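Local coordinates for tRNA (guanine(6)-N2)-methyltransferase (Thermus thermophilus, PDB 3TMA), which catalyses the S-adenosyl-L-methionine-dependent methylation of guanosine 6 in tRNA(Phe) to N2-methylguanosine, at residues L266-P280 against G302-L316. Residues are numbered along the deposited sequence; the frame is centred on the assembly and turned at random. Where two conformers were deposited one is given.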
loop_
_atom_site.group_PDB
_atom_site.type_symbol
_atom_site.label_atom_id
_atom_site.label_comp_id
_atom_site.label_asym_id
_atom_site.label_seq_id
_atom_site.Cartn_x
_atom_site.Cartn_y
_atom_site.Cartn_z
ATOM N N LEU A 266 21.109 -15.882 11.385
ATOM C CA LEU A 266 20.114 -16.588 10.551
ATOM C C LEU A 266 20.437 -18.031 10.177
ATOM O O LEU A 266 19.545 -18.899 10.197
ATOM C CB LEU A 266 19.797 -15.793 9.281
ATOM C CG LEU A 266 19.044 -14.478 9.506
ATOM C CD1 LEU A 266 18.969 -13.739 8.198
ATOM C CD2 LEU A 266 17.671 -14.760 10.111
ATOM N N PRO A 267 21.719 -18.320 9.852
ATOM C CA PRO A 267 22.000 -19.726 9.529
ATOM C C PRO A 267 21.885 -20.730 10.701
ATOM O O PRO A 267 21.815 -21.920 10.436
ATOM C CB PRO A 267 23.413 -19.689 8.942
ATOM C CG PRO A 267 23.658 -18.198 8.587
ATOM C CD PRO A 267 22.900 -17.460 9.648
ATOM N N ARG A 268 21.759 -20.276 11.953
ATOM C CA ARG A 268 21.502 -21.182 13.085
ATOM C C ARG A 268 20.058 -21.725 13.004
ATOM O O ARG A 268 19.704 -22.702 13.676
ATOM C CB ARG A 268 21.691 -20.455 14.430
ATOM C CG ARG A 268 23.142 -20.109 14.819
ATOM C CD ARG A 268 23.249 -19.455 16.210
ATOM N NE ARG A 268 24.543 -18.815 16.435
ATOM C CZ ARG A 268 24.902 -18.185 17.555
ATOM N NH1 ARG A 268 24.076 -18.109 18.593
ATOM N NH2 ARG A 268 26.112 -17.661 17.658
ATOM N N PHE A 269 19.221 -21.082 12.198
ATOM C CA PHE A 269 17.756 -21.286 12.255
ATOM C C PHE A 269 17.079 -21.629 10.926
ATOM O O PHE A 269 16.042 -22.304 10.914
ATOM C CB PHE A 269 17.087 -20.023 12.816
ATOM C CG PHE A 269 17.559 -19.662 14.191
ATOM C CD1 PHE A 269 17.102 -20.375 15.304
ATOM C CD2 PHE A 269 18.514 -18.671 14.375
ATOM C CE1 PHE A 269 17.566 -20.069 16.595
ATOM C CE2 PHE A 269 18.988 -18.357 15.671
ATOM C CZ PHE A 269 18.515 -19.053 16.768
ATOM N N PHE A 270 17.604 -21.092 9.822
ATOM C CA PHE A 270 16.937 -21.240 8.519
ATOM C C PHE A 270 17.846 -21.850 7.475
ATOM O O PHE A 270 19.033 -21.540 7.451
ATOM C CB PHE A 270 16.432 -19.847 8.016
ATOM C CG PHE A 270 15.427 -19.206 8.962
ATOM C CD1 PHE A 270 14.174 -19.811 9.165
ATOM C CD2 PHE A 270 15.776 -18.095 9.726
ATOM C CE1 PHE A 270 13.246 -19.283 10.065
ATOM C CE2 PHE A 270 14.833 -17.505 10.612
ATOM C CZ PHE A 270 13.559 -18.124 10.786
ATOM N N PRO A 271 17.263 -22.562 6.507
ATOM C CA PRO A 271 18.018 -23.128 5.395
ATOM C C PRO A 271 18.164 -22.112 4.260
ATOM O O PRO A 271 17.650 -20.967 4.355
ATOM C CB PRO A 271 17.137 -24.304 4.955
ATOM C CG PRO A 271 15.754 -23.802 5.170
ATOM C CD PRO A 271 15.827 -22.935 6.441
ATOM N N GLU A 272 18.821 -22.517 3.177
ATOM C CA GLU A 272 18.916 -21.632 2.006
ATOM C C GLU A 272 17.490 -21.267 1.511
ATOM O O GLU A 272 16.576 -22.106 1.579
ATOM C CB GLU A 272 19.644 -22.337 0.878
ATOM C CG GLU A 272 19.693 -21.512 -0.422
ATOM C CD GLU A 272 20.442 -22.243 -1.527
ATOM O OE1 GLU A 272 19.820 -23.085 -2.241
ATOM O OE2 GLU A 272 21.659 -21.991 -1.654
ATOM N N VAL A 273 17.328 -20.056 0.988
ATOM C CA VAL A 273 16.066 -19.616 0.399
ATOM C C VAL A 273 16.354 -18.845 -0.905
ATOM O O VAL A 273 17.526 -18.638 -1.254
ATOM C CB VAL A 273 15.241 -18.681 1.377
ATOM C CG1 VAL A 273 14.820 -19.412 2.637
ATOM C CG2 VAL A 273 16.007 -17.410 1.689
ATOM N N ASP A 274 15.308 -18.424 -1.625
ATOM C CA ASP A 274 15.526 -17.707 -2.893
ATOM C C ASP A 274 15.402 -16.199 -2.698
ATOM O O ASP A 274 15.957 -15.444 -3.483
ATOM C CB ASP A 274 14.514 -18.150 -3.945
ATOM C CG ASP A 274 14.692 -19.615 -4.335
ATOM O OD1 ASP A 274 15.744 -19.915 -4.932
ATOM O OD2 ASP A 274 13.813 -20.452 -4.015
ATOM N N ARG A 275 14.536 -15.796 -1.759
ATOM C CA ARG A 275 14.158 -14.396 -1.582
ATOM C C ARG A 275 14.065 -14.101 -0.099
ATOM O O ARG A 275 13.535 -14.914 0.676
ATOM C CB ARG A 275 12.768 -14.110 -2.229
ATOM C CG ARG A 275 12.679 -14.311 -3.784
ATOM C CD ARG A 275 13.715 -13.383 -4.481
ATOM N NE ARG A 275 13.580 -13.434 -5.948
ATOM C CZ ARG A 275 14.308 -14.214 -6.736
ATOM N NH1 ARG A 275 15.234 -15.032 -6.221
ATOM N NH2 ARG A 275 14.124 -14.166 -8.042
ATOM N N ILE A 276 14.590 -12.951 0.314
ATOM C CA ILE A 276 14.517 -12.532 1.723
ATOM C C ILE A 276 13.884 -11.138 1.737
ATOM O O ILE A 276 14.295 -10.251 0.979
ATOM C CB ILE A 276 15.940 -12.472 2.361
ATOM C CG1 ILE A 276 16.561 -13.876 2.313
ATOM C CG2 ILE A 276 15.894 -11.931 3.809
ATOM C CD1 ILE A 276 18.023 -13.926 2.896
ATOM N N LEU A 277 12.803 -10.984 2.499
ATOM C CA LEU A 277 12.064 -9.717 2.514
ATOM C C LEU A 277 12.181 -9.157 3.922
ATOM O O LEU A 277 11.670 -9.761 4.858
ATOM C CB LEU A 277 10.568 -9.976 2.195
ATOM C CG LEU A 277 10.317 -10.901 0.989
ATOM C CD1 LEU A 277 8.797 -11.194 0.814
ATOM C CD2 LEU A 277 10.898 -10.301 -0.302
ATOM N N ALA A 278 12.901 -8.051 4.078
ATOM C CA ALA A 278 13.455 -7.707 5.403
ATOM C C ALA A 278 13.033 -6.287 5.810
ATOM O O ALA A 278 13.204 -5.336 5.040
ATOM C CB ALA A 278 14.933 -7.831 5.382
ATOM N N ASN A 279 12.489 -6.168 7.024
ATOM C CA ASN A 279 12.041 -4.904 7.570
ATOM C C ASN A 279 12.706 -4.795 8.955
ATOM O O ASN A 279 12.094 -5.120 9.969
ATOM C CB ASN A 279 10.517 -4.960 7.697
ATOM C CG ASN A 279 9.932 -3.795 8.423
ATOM O OD1 ASN A 279 10.386 -2.663 8.284
ATOM N ND2 ASN A 279 8.884 -4.065 9.211
ATOM N N PRO A 280 13.980 -4.383 8.998
ATOM C CA PRO A 280 14.726 -4.369 10.290
ATOM C C PRO A 280 14.143 -3.351 11.281
ATOM O O PRO A 280 13.542 -2.383 10.845
ATOM C CB PRO A 280 16.136 -3.911 9.888
ATOM C CG PRO A 280 16.243 -4.176 8.421
ATOM C CD PRO A 280 14.839 -4.159 7.830
ATOM N N GLY A 302 24.546 -13.020 7.190
ATOM C CA GLY A 302 23.705 -14.215 7.280
ATOM C C GLY A 302 22.828 -14.335 6.035
ATOM O O GLY A 302 22.604 -15.454 5.514
ATOM N N ALA A 303 22.304 -13.202 5.555
ATOM C CA ALA A 303 21.398 -13.254 4.396
ATOM C C ALA A 303 22.164 -13.756 3.183
ATOM O O ALA A 303 21.678 -14.617 2.455
ATOM C CB ALA A 303 20.794 -11.869 4.085
ATOM N N LEU A 304 23.374 -13.246 2.985
ATOM C CA LEU A 304 24.210 -13.656 1.851
ATOM C C LEU A 304 24.502 -15.151 1.897
ATOM O O LEU A 304 24.562 -15.823 0.852
ATOM C CB LEU A 304 25.550 -12.881 1.873
ATOM C CG LEU A 304 26.468 -13.114 0.675
ATOM C CD1 LEU A 304 25.908 -12.418 -0.541
ATOM C CD2 LEU A 304 27.879 -12.582 0.971
ATOM N N ALA A 305 24.675 -15.676 3.112
ATOM C CA ALA A 305 25.024 -17.073 3.281
ATOM C C ALA A 305 23.828 -18.008 3.061
ATOM O O ALA A 305 24.017 -19.211 2.967
ATOM C CB ALA A 305 25.628 -17.312 4.654
ATOM N N LEU A 306 22.610 -17.451 3.084
ATOM C CA LEU A 306 21.389 -18.212 2.891
ATOM C C LEU A 306 20.752 -17.994 1.528
ATOM O O LEU A 306 19.580 -18.324 1.325
ATOM C CB LEU A 306 20.367 -17.883 4.010
ATOM C CG LEU A 306 20.869 -18.341 5.424
ATOM C CD1 LEU A 306 19.743 -18.210 6.432
ATOM C CD2 LEU A 306 21.385 -19.739 5.443
ATOM N N LEU A 307 21.514 -17.468 0.581
ATOM C CA LEU A 307 21.044 -17.350 -0.811
ATOM C C LEU A 307 21.930 -18.147 -1.777
ATOM O O LEU A 307 23.146 -18.196 -1.590
ATOM C CB LEU A 307 21.045 -15.879 -1.239
ATOM C CG LEU A 307 20.035 -14.970 -0.512
ATOM C CD1 LEU A 307 20.356 -13.471 -0.860
ATOM C CD2 LEU A 307 18.620 -15.324 -0.857
ATOM N N PRO A 308 21.348 -18.651 -2.887
ATOM C CA PRO A 308 22.206 -19.118 -3.999
ATOM C C PRO A 308 22.675 -17.915 -4.810
ATOM O O PRO A 308 22.147 -16.811 -4.617
ATOM C CB PRO A 308 21.252 -19.978 -4.851
ATOM C CG PRO A 308 19.838 -19.325 -4.629
ATOM C CD PRO A 308 19.919 -18.560 -3.266
ATOM N N PRO A 309 23.643 -18.113 -5.730
ATOM C CA PRO A 309 23.897 -17.031 -6.697
ATOM C C PRO A 309 22.586 -16.668 -7.418
ATOM O O PRO A 309 21.805 -17.557 -7.743
ATOM C CB PRO A 309 24.898 -17.654 -7.695
ATOM C CG PRO A 309 25.369 -18.948 -7.046
ATOM C CD PRO A 309 24.311 -19.381 -6.100
ATOM N N GLY A 310 22.303 -15.382 -7.595
ATOM C CA GLY A 310 20.987 -14.967 -8.132
ATOM C C GLY A 310 19.870 -14.769 -7.109
ATOM O O GLY A 310 18.868 -14.114 -7.401
ATOM N N GLY A 311 20.054 -15.257 -5.880
ATOM C CA GLY A 311 19.073 -15.008 -4.801
ATOM C C GLY A 311 18.975 -13.501 -4.529
ATOM O O GLY A 311 19.881 -12.758 -4.908
ATOM N N ARG A 312 17.848 -13.029 -3.980
ATOM C CA ARG A 312 17.631 -11.578 -3.872
ATOM C C ARG A 312 17.092 -11.208 -2.497
ATOM O O ARG A 312 16.477 -12.043 -1.840
ATOM C CB ARG A 312 16.677 -11.070 -4.965
ATOM C CG ARG A 312 17.244 -11.175 -6.384
ATOM C CD ARG A 312 16.393 -10.466 -7.445
ATOM N NE ARG A 312 17.160 -10.368 -8.685
ATOM C CZ ARG A 312 17.380 -9.246 -9.376
ATOM N NH1 ARG A 312 16.779 -8.106 -9.040
ATOM N NH2 ARG A 312 18.159 -9.277 -10.460
ATOM N N VAL A 313 17.445 -10.000 -2.020
ATOM C CA VAL A 313 16.894 -9.439 -0.787
ATOM C C VAL A 313 16.161 -8.150 -1.154
ATOM O O VAL A 313 16.671 -7.354 -1.932
ATOM C CB VAL A 313 18.020 -9.078 0.254
ATOM C CG1 VAL A 313 17.410 -8.713 1.598
ATOM C CG2 VAL A 313 18.984 -10.239 0.444
ATOM N N ALA A 314 14.947 -7.956 -0.657
ATOM C CA ALA A 314 14.330 -6.621 -0.709
ATOM C C ALA A 314 14.278 -6.111 0.730
ATOM O O ALA A 314 13.747 -6.787 1.618
ATOM C CB ALA A 314 12.893 -6.693 -1.318
ATOM N N LEU A 315 14.840 -4.962 0.952
ATOM C CA LEU A 315 14.854 -4.478 2.284
ATOM C C LEU A 315 14.453 -3.044 2.458
ATOM O O LEU A 315 14.698 -2.229 1.632
ATOM C CB LEU A 315 16.147 -4.836 3.027
ATOM C CG LEU A 315 17.394 -3.968 3.049
ATOM C CD1 LEU A 315 17.069 -2.593 3.696
ATOM C CD2 LEU A 315 18.399 -4.738 3.893
ATOM N N LEU A 316 13.817 -2.779 3.570
ATOM C CA LEU A 316 13.329 -1.411 3.840
ATOM C C LEU A 316 14.169 -0.780 4.961
ATOM O O LEU A 316 14.377 -1.429 6.012
ATOM C CB LEU A 316 11.863 -1.558 4.270
ATOM C CG LEU A 316 10.840 -0.448 4.423
ATOM C CD1 LEU A 316 10.653 0.429 3.184
ATOM C CD2 LEU A 316 9.561 -1.204 4.734
HETATM O O HOH W 1 13.981 -0.729 8.661
#
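Ile276 and Val313 lie side by side on neighbouring parallel strands, 275-278 and 312-316, with Ile276 CB 4.1 Å from Val313 CG1. Five backbone hydrogen bonds, from Arg312 N–Asp274 O to Leu316 N–Ala278 O, join the strands in parallel register. With its CG1 beside the backbone N (chi1 -61°), Ile276 sends CD1 to within 3.7 Å of Ala303 CB of helix 290-305, while its CG1 meets Leu307 CD2. Leu306, also buried, packs CD1 3.7 Å from Leu266 CB, and its carbonyl O receives Val273 N at 2.9 Å in a nearly straight bond (170°). On the other sheet face, Arg275 bends at chi2 (-59°) and lays its guanidinium over Arg312 CB and CG; NH1 returns to Asp274 O, which Arg312 N reaches from the opposite face of the carbonyl plane. Toward solvent, the partly exposed Glu272 lays OE2 3.8 Å from Pro308 CB, and Arg206 forms salt bridges with Glu272 and Asp274. Past strand 275-278, one water donates to both Pro280 O and Leu316 O. Strand, helix 290-305 and adjacent parallel strand form the beta-alpha-beta crossover of a Rossmann-fold methyltransferase, with Asn279, a probable S-adenosyl-L-methionine ligand, just past the first strand.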